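Local coordinates for Thiol:disulfide interchange protein DsbA (Neisseria meningitidis MC58, PDB 3HZ8) that probably acts as a periplasmic thiol-disulfide oxidoreductase of the DsbA type, helping to introduce disulfide bonds into exported proteins through a redox-active cysteine pair, at residues 88-91 against 92-96; 175-178 against 179-183; 51-54 against 55-59. The protein carries 1 engineered substitution. All blocks are in the same frame, centred on the assembly; numbering follows the deposited sequence. Where two conformers were deposited one is given.

Contact 1. Residues 88-91 against 92-96; sequences KDVA and NSHIF
Lys-88 to Ala-91 and Asn-92 to Phe-96 make up the first turns of helix 88-101, where the N-H groups of Asn-92, Ser-93, His-94 and Ile-95 each bond to the carbonyl oxygen four residues earlier, in regular alpha-helical fashion. The first of these, from Asn-92 N to Lys-88 O, measures 2.8 Å and is almost straight (175°). On this frame Lys-88 and Asn-92 pass each other at a slant. The lysine chain is fully extended, with CG placed opposite its own backbone N (chi1 -172°), which carries its methylenes across the amide: CG lies 3.7 Å from Asn-92 ND2, and CE is 3.8 Å from that same nitrogen. The lysine ammonium continues past the amide to a salt bridge with Asp-81 and a hydrogen bond to Thr-61. The amide is gripped at both ends. Asn-92 ND2 donates to a water 2.8 Å away, which in turn donates to Asp-89 OD1 at 2.7 Å, while Asn-92 OD1 is bonded to the hydroxyl of Tyr-34. This fixes which end of the amide faces the water, and the nearby helix start would be expected to favour the negative charge of Asp-89. Farther round the helix, the Ile-95 side chain folds back over the preceding turn, its CG1 3.2 Å from Ala-91 O, and the His-94 ring stands obliquely to Val-90 O, with CD2 3.5 Å from that oxygen. In the fold, helix 88-101 belongs to the helical domain inserted into the thioredoxin fold of DsbA proteins. Lys-88, Ala-91, Asn-92 and Ile-95 all touch Val-80 of helix 71-83, whereas Phe-96 packs on helix 37-50, including Cys-39 of the redox-active disulfide.

Contact 2. Residues 175-178 against 179-183; sequences MNTI and DLLAD
Met-175 to Ile-178 and Asp-179 to Asp-183 are successive turns of helix 171-191, and their main-chain bonds follow the i to i+4 rule. Asp-179 N reaches Met-175 O at 3.1 Å, Leu-180 N bonds to Asn-176 O, Leu-181 N meets Thr-177 O at 2.8 Å with an N-H...O angle of 167°, and Ala-182 N closes on Ile-178 O. The apolar contacts run along the same spacing. Thr-177 and Leu-181 lie side by side and point the same way, the threonine methyl CG2 meeting Leu-181 CD1 at 3.9 Å. That meeting depends on the threonine rotamer: with OG1 turned beside the backbone N (chi1 -55°), the methyl is carried to the side nearer the following turn. Leu-181 CG also settles 3.4 Å from Thr-177 O, and Ala-182 CB rests at the same distance from Ile-178 O, so the carbonyls are flanked by hydrocarbon as well as bonded by N-H groups. This is the long C-terminal helix of the thioredoxin fold, laid against the central sheet: Ile-178 touches Val-166 and Val-28, Leu-181 reaches Tyr-164 and Val-166, and Ala-182 meets Val-26. Met-175 turns instead to helix 37-50, among Leu-42, Val-45, Leu-46 and His-49, and Leu-5 of the N-terminal segment lies against Thr-177, Leu-180 and Leu-181. Polar side-chain contacts are sparser. The Asp-179 carboxylate curls back toward the preceding turn, its CG 3.4 Å from Met-175 O and OD1 3.5 Å from that carbonyl oxygen. The polar partner of OD1 is instead NE2 of His-49, whose hydrogen bond ties helix 171-191 to helix 37-50.

Contact 3. Residues 51-54 against 55-59; sequences KSFK and DDMYL
The type I beta turn from Lys-54 to Met-57 leads from the loop after helix 37-50 into strand 57-63, completing the beta-alpha-beta crossover that joins strand 26-32 to its parallel neighbour in the thioredoxin fold. Met-57 N closes the turn by donating to Lys-54 O at 3.0 Å; the N-H points well at the oxygen (160°), but the nitrogen stands above the carbonyl plane, 56° out of it. Phe-53, just before the turn, and Met-57, its last residue, cross their side chains at about a right angle. The methionine methyl sits over one face of the phenylalanine ring, CE being 4.0 Å from the centroid of the Phe-53 ring in a CH-pi contact. A bend at the thioether (chi3 73°) brings the methyl there and leaves SD in a more oblique Met-aromatic contact. CE lies toward the rim of the ring, 3.8 Å from Phe-53 CD1. The far edge of the ring meets the strand: Phe-53 CE2 is 3.8 Å from Leu-59 N, which lies in the ring plane, and 3.9 Å from Leu-59 CB. Within the turn, Asp-56 OD1 approaches Lys-54 CB at 3.4 Å, while OD2 forms a salt bridge with Arg-186 of helix 171-191. The chemistry is thus divided: one backbone bond closes the turn, the apolar ring and thioether pack against each other beside it, and the Asp-56 charge is probably stabilised by the arginine of the C-terminal helix.

Along the chain contact 3 comes first, then contact 1, then contact 2. Contacts 2 and 3 are neighbours, their centres 11 Å apart, and they touch where Ala-182 CB packs on Met-57 CE at 3.6 Å, so the C-terminal helix and the edge strand 57-63 meet within the thioredoxin fold. Contact 1 lies in the helical domain, 19 Å from contact 3 and 24 Å from contact 2 between centres; a weak ion pair between Asp-89 and Lys-51 links it to contact 3. Helix 37-50, which begins close to the redox-active disulfide, borders all three regions, so local turns in both domains rest against a single active-site helix.

Contact 1. Residues 88-91 against 92-96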
loop_
_atom_site.group_PDB
_atom_site.type_symbol
_atom_site.label_atom_id
_atom_site.label_comp_id
_atom_site.label_asym_id
_atom_site.label_seq_id
_atom_site.Cartn_x
_atom_site.Cartn_y
_atom_site.Cartn_z
ATOM N N LYS A 88 9.410 -7.395 -2.255
ATOM C CA LYS A 88 8.299 -6.975 -1.413
ATOM C C LYS A 88 7.136 -7.975 -1.474
ATOM O O LYS A 88 6.441 -8.197 -0.481
ATOM C CB LYS A 88 7.850 -5.580 -1.843
ATOM C CG LYS A 88 6.818 -4.923 -0.946
ATOM C CD LYS A 88 6.522 -3.515 -1.419
ATOM C CE LYS A 88 5.540 -2.809 -0.512
ATOM N NZ LYS A 88 5.356 -1.400 -0.936
ATOM N N ASP A 89 6.936 -8.596 -2.636
ATOM C CA ASP A 89 5.796 -9.488 -2.819
ATOM C C ASP A 89 5.831 -10.715 -1.922
ATOM O O ASP A 89 4.812 -11.065 -1.323
ATOM C CB ASP A 89 5.629 -9.864 -4.291
ATOM C CG ASP A 89 5.330 -8.661 -5.154
ATOM O OD1 ASP A 89 4.992 -7.591 -4.593
ATOM O OD2 ASP A 89 5.430 -8.777 -6.390
ATOM N N VAL A 90 7.004 -11.355 -1.835
ATOM C CA VAL A 90 7.247 -12.476 -0.925
ATOM C C VAL A 90 7.059 -12.045 0.538
ATOM O O VAL A 90 6.424 -12.733 1.323
ATOM C CB VAL A 90 8.682 -13.047 -1.121
ATOM C CG1 VAL A 90 8.879 -14.314 -0.292
ATOM C CG2 VAL A 90 8.965 -13.318 -2.608
ATOM N N ALA A 91 7.639 -10.892 0.883
ATOM C CA ALA A 91 7.546 -10.359 2.258
ATOM C C ALA A 91 6.088 -10.126 2.676
ATOM O O ALA A 91 5.634 -10.624 3.707
ATOM C CB ALA A 91 8.362 -9.099 2.405
ATOM N N ASN A 92 5.343 -9.401 1.843
ATOM C CA ASN A 92 3.940 -9.150 2.119
ATOM C C ASN A 92 3.128 -10.422 2.202
ATOM O O ASN A 92 2.292 -10.577 3.093
ATOM C CB ASN A 92 3.363 -8.226 1.063
ATOM C CG ASN A 92 3.793 -6.799 1.254
ATOM O OD1 ASN A 92 4.344 -6.427 2.297
ATOM N ND2 ASN A 92 3.509 -5.971 0.262
ATOM N N SER A 93 3.403 -11.330 1.264
ATOM C CA SER A 93 2.824 -12.663 1.276
ATOM C C SER A 93 3.042 -13.345 2.627
ATOM O O SER A 93 2.083 -13.815 3.231
ATOM C CB SER A 93 3.419 -13.524 0.161
ATOM O OG SER A 93 2.794 -14.792 0.149
ATOM N N HIS A 94 4.300 -13.365 3.077
ATOM C CA HIS A 94 4.686 -13.958 4.370
ATOM C C HIS A 94 3.977 -13.273 5.549
ATOM O O HIS A 94 3.476 -13.928 6.451
ATOM C CB HIS A 94 6.214 -13.916 4.549
ATOM C CG HIS A 94 6.920 -15.130 4.031
ATOM N ND1 HIS A 94 7.967 -15.732 4.701
ATOM C CD2 HIS A 94 6.709 -15.869 2.919
ATOM C CE1 HIS A 94 8.374 -16.785 4.013
ATOM N NE2 HIS A 94 7.627 -16.890 2.927
ATOM N N ILE A 95 3.908 -11.950 5.520
ATOM C CA ILE A 95 3.325 -11.203 6.641
ATOM C C ILE A 95 1.812 -11.345 6.725
ATOM O O ILE A 95 1.258 -11.533 7.806
ATOM C CB ILE A 95 3.739 -9.721 6.594
ATOM C CG1 ILE A 95 5.256 -9.602 6.757
ATOM C CG2 ILE A 95 3.048 -8.916 7.700
ATOM C CD1 ILE A 95 5.842 -8.326 6.232
ATOM N N PHE A 96 1.134 -11.235 5.583
ATOM C CA PHE A 96 -0.300 -11.470 5.577
ATOM C C PHE A 96 -0.636 -12.870 6.081
ATOM O O PHE A 96 -1.579 -13.020 6.837
ATOM C CB PHE A 96 -0.917 -11.274 4.188
ATOM C CG PHE A 96 -1.231 -9.841 3.853
ATOM C CD1 PHE A 96 -2.116 -9.090 4.626
ATOM C CD2 PHE A 96 -0.653 -9.256 2.749
ATOM C CE1 PHE A 96 -2.405 -7.778 4.276
ATOM C CE2 PHE A 96 -0.933 -7.939 2.405
ATOM C CZ PHE A 96 -1.805 -7.207 3.174
HETATM O O HOH W 1 3.618 -6.618 -2.491
#

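Contact 2. Residues 175-178 against 179-183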
loop_
_atom_site.group_PDB
_atom_site.type_symbol
_atom_site.label_atom_id
_atom_site.label_comp_id
_atom_site.label_asym_id
_atom_site.label_seq_id
_atom_site.Cartn_x
_atom_site.Cartn_y
_atom_site.Cartn_z
ATOM N N MET A 175 -8.639 -3.649 -11.315
ATOM C CA MET A 175 -7.370 -3.439 -12.021
ATOM C C MET A 175 -7.576 -2.697 -13.339
ATOM O O MET A 175 -6.774 -1.836 -13.709
ATOM C CB MET A 175 -6.631 -4.766 -12.257
ATOM C CG MET A 175 -6.275 -5.543 -10.991
ATOM S SD MET A 175 -5.283 -4.637 -9.772
ATOM C CE MET A 175 -6.554 -4.135 -8.587
ATOM N N ASN A 176 -8.662 -3.031 -14.043
ATOM C CA ASN A 176 -9.060 -2.299 -15.245
ATOM C C ASN A 176 -9.351 -0.825 -14.940
ATOM O O ASN A 176 -8.927 0.074 -15.668
ATOM C CB ASN A 176 -10.295 -2.953 -15.875
ATOM C CG ASN A 176 -10.039 -4.372 -16.367
ATOM O OD1 ASN A 176 -8.919 -4.720 -16.753
ATOM N ND2 ASN A 176 -11.094 -5.191 -16.391
ATOM N N THR A 177 -10.079 -0.581 -13.852
ATOM C CA THR A 177 -10.321 0.796 -13.394
ATOM C C THR A 177 -8.996 1.540 -13.152
ATOM O O THR A 177 -8.837 2.685 -13.582
ATOM C CB THR A 177 -11.225 0.820 -12.131
ATOM O OG1 THR A 177 -12.435 0.116 -12.419
ATOM C CG2 THR A 177 -11.599 2.250 -11.721
ATOM N N ILE A 178 -8.044 0.890 -12.497
ATOM C CA ILE A 178 -6.731 1.511 -12.276
ATOM C C ILE A 178 -6.103 1.936 -13.604
ATOM O O ILE A 178 -5.616 3.060 -13.728
ATOM C CB ILE A 178 -5.781 0.578 -11.476
ATOM C CG1 ILE A 178 -6.279 0.450 -10.025
ATOM C CG2 ILE A 178 -4.308 1.097 -11.503
ATOM C CD1 ILE A 178 -5.606 -0.628 -9.214
ATOM N N ASP A 179 -6.123 1.044 -14.594
ATOM C CA ASP A 179 -5.537 1.356 -15.902
ATOM C C ASP A 179 -6.196 2.565 -16.561
ATOM O O ASP A 179 -5.505 3.416 -17.133
ATOM C CB ASP A 179 -5.634 0.141 -16.821
ATOM C CG ASP A 179 -4.744 -1.014 -16.370
ATOM O OD1 ASP A 179 -3.879 -0.802 -15.484
ATOM O OD2 ASP A 179 -4.912 -2.126 -16.926
ATOM N N LEU A 180 -7.525 2.621 -16.512
ATOM C CA LEU A 180 -8.271 3.743 -17.086
ATOM C C LEU A 180 -7.961 5.033 -16.346
ATOM O O LEU A 180 -7.771 6.083 -16.978
ATOM C CB LEU A 180 -9.788 3.472 -17.078
ATOM C CG LEU A 180 -10.331 2.330 -17.945
ATOM C CD1 LEU A 180 -11.804 2.135 -17.650
ATOM C CD2 LEU A 180 -10.113 2.680 -19.402
ATOM N N LEU A 181 -7.916 4.962 -15.013
ATOM C CA LEU A 181 -7.572 6.138 -14.216
ATOM C C LEU A 181 -6.157 6.607 -14.488
ATOM O O LEU A 181 -5.904 7.808 -14.565
ATOM C CB LEU A 181 -7.756 5.868 -12.726
ATOM C CG LEU A 181 -9.205 5.755 -12.255
ATOM C CD1 LEU A 181 -9.267 5.284 -10.798
ATOM C CD2 LEU A 181 -9.944 7.070 -12.434
ATOM N N ALA A 182 -5.239 5.664 -14.667
ATOM C CA ALA A 182 -3.845 6.008 -14.970
ATOM C C ALA A 182 -3.700 6.784 -16.279
ATOM O O ALA A 182 -2.911 7.737 -16.363
ATOM C CB ALA A 182 -2.991 4.767 -14.984
ATOM N N ASP A 183 -4.460 6.372 -17.294
ATOM C CA ASP A 183 -4.503 7.086 -18.573
ATOM C C ASP A 183 -5.119 8.481 -18.398
ATOM O O ASP A 183 -4.607 9.466 -18.943
ATOM C CB ASP A 183 -5.261 6.263 -19.624
ATOM C CG ASP A 183 -5.469 7.018 -20.928
ATOM O OD1 ASP A 183 -4.483 7.246 -21.652
ATOM O OD2 ASP A 183 -6.624 7.385 -21.219
#

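Contact 3. Residues 51-54 against 55-59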
loop_
_atom_site.group_PDB
_atom_site.type_symbol
_atom_site.label_atom_id
_atom_site.label_comp_id
_atom_site.label_asym_id
_atom_site.label_seq_id
_atom_site.Cartn_x
_atom_site.Cartn_y
_atom_site.Cartn_z
ATOM N N LYS A 51 3.162 -5.594 -12.061
ATOM C CA LYS A 51 4.212 -6.059 -12.977
ATOM C C LYS A 51 3.963 -5.575 -14.402
ATOM O O LYS A 51 4.910 -5.470 -15.185
ATOM C CB LYS A 51 4.342 -7.581 -12.962
ATOM C CG LYS A 51 4.492 -8.181 -11.589
ATOM C CD LYS A 51 5.690 -7.634 -10.853
ATOM C CE LYS A 51 5.788 -8.204 -9.458
ATOM N NZ LYS A 51 5.844 -9.692 -9.452
ATOM N N SER A 52 2.700 -5.281 -14.724
ATOM C CA SER A 52 2.296 -4.770 -16.049
ATOM C C SER A 52 2.453 -3.264 -16.195
ATOM O O SER A 52 2.281 -2.734 -17.288
ATOM C CB SER A 52 0.824 -5.118 -16.348
ATOM O OG SER A 52 -0.077 -4.137 -15.799
ATOM N N PHE A 53 2.719 -2.565 -15.089
ATOM C CA PHE A 53 2.804 -1.106 -15.105
ATOM C C PHE A 53 3.829 -0.615 -16.122
ATOM O O PHE A 53 4.920 -1.177 -16.244
ATOM C CB PHE A 53 3.213 -0.562 -13.732
ATOM C CG PHE A 53 2.104 -0.527 -12.697
ATOM C CD1 PHE A 53 0.841 -1.062 -12.939
ATOM C CD2 PHE A 53 2.360 0.019 -11.442
ATOM C CE1 PHE A 53 -0.150 -1.031 -11.947
ATOM C CE2 PHE A 53 1.378 0.058 -10.461
ATOM C CZ PHE A 53 0.126 -0.469 -10.715
ATOM N N LYS A 54 3.473 0.452 -16.828
ATOM C CA LYS A 54 4.417 1.202 -17.650
ATOM C C LYS A 54 5.498 1.816 -16.764
ATOM O O LYS A 54 5.322 1.904 -15.546
ATOM C CB LYS A 54 3.675 2.299 -18.413
ATOM C CG LYS A 54 2.728 1.779 -19.482
ATOM C CD LYS A 54 3.493 0.964 -20.512
ATOM C CE LYS A 54 2.556 0.324 -21.513
ATOM N NZ LYS A 54 3.142 -0.936 -22.026
ATOM N N ASP A 55 6.608 2.239 -17.371
ATOM C CA ASP A 55 7.740 2.812 -16.633
ATOM C C ASP A 55 7.409 4.116 -15.898
ATOM O O ASP A 55 8.150 4.523 -14.994
ATOM C CB ASP A 55 8.944 3.034 -17.569
ATOM C CG ASP A 55 9.724 1.751 -17.856
ATOM O OD1 ASP A 55 10.762 1.841 -18.555
ATOM O OD2 ASP A 55 9.317 0.662 -17.387
ATOM N N ASP A 56 6.320 4.774 -16.295
ATOM C CA ASP A 56 5.901 6.023 -15.656
ATOM C C ASP A 56 4.886 5.813 -14.535
ATOM O O ASP A 56 4.390 6.781 -13.959
ATOM C CB ASP A 56 5.366 7.033 -16.682
ATOM C CG ASP A 56 4.001 6.653 -17.246
ATOM O OD1 ASP A 56 3.651 5.451 -17.271
ATOM O OD2 ASP A 56 3.284 7.577 -17.678
ATOM N N MET A 57 4.598 4.551 -14.223
ATOM C CA MET A 57 3.693 4.222 -13.116
ATOM C C MET A 57 4.436 3.526 -11.998
ATOM O O MET A 57 5.414 2.835 -12.234
ATOM C CB MET A 57 2.564 3.311 -13.581
ATOM C CG MET A 57 1.614 3.943 -14.557
ATOM S SD MET A 57 0.475 2.690 -15.208
ATOM C CE MET A 57 -0.597 2.375 -13.813
ATOM N N TYR A 58 3.951 3.681 -10.769
ATOM C CA TYR A 58 4.528 2.943 -9.655
ATOM C C TYR A 58 3.479 2.684 -8.584
ATOM O O TYR A 58 2.503 3.442 -8.468
ATOM C CB TYR A 58 5.755 3.664 -9.069
ATOM C CG TYR A 58 5.437 5.008 -8.434
ATOM C CD1 TYR A 58 5.366 5.151 -7.037
ATOM C CD2 TYR A 58 5.197 6.135 -9.223
ATOM C CE1 TYR A 58 5.076 6.370 -6.462
ATOM C CE2 TYR A 58 4.896 7.362 -8.651
ATOM C CZ TYR A 58 4.829 7.475 -7.267
ATOM O OH TYR A 58 4.531 8.696 -6.703
ATOM N N LEU A 59 3.690 1.613 -7.823
ATOM C CA LEU A 59 2.809 1.235 -6.720
ATOM C C LEU A 59 3.422 1.673 -5.389
ATOM O O LEU A 59 4.541 1.261 -5.040
ATOM C CB LEU A 59 2.576 -0.282 -6.724
ATOM C CG LEU A 59 1.711 -0.847 -5.588
ATOM C CD1 LEU A 59 0.275 -0.302 -5.617
ATOM C CD2 LEU A 59 1.704 -2.373 -5.643
#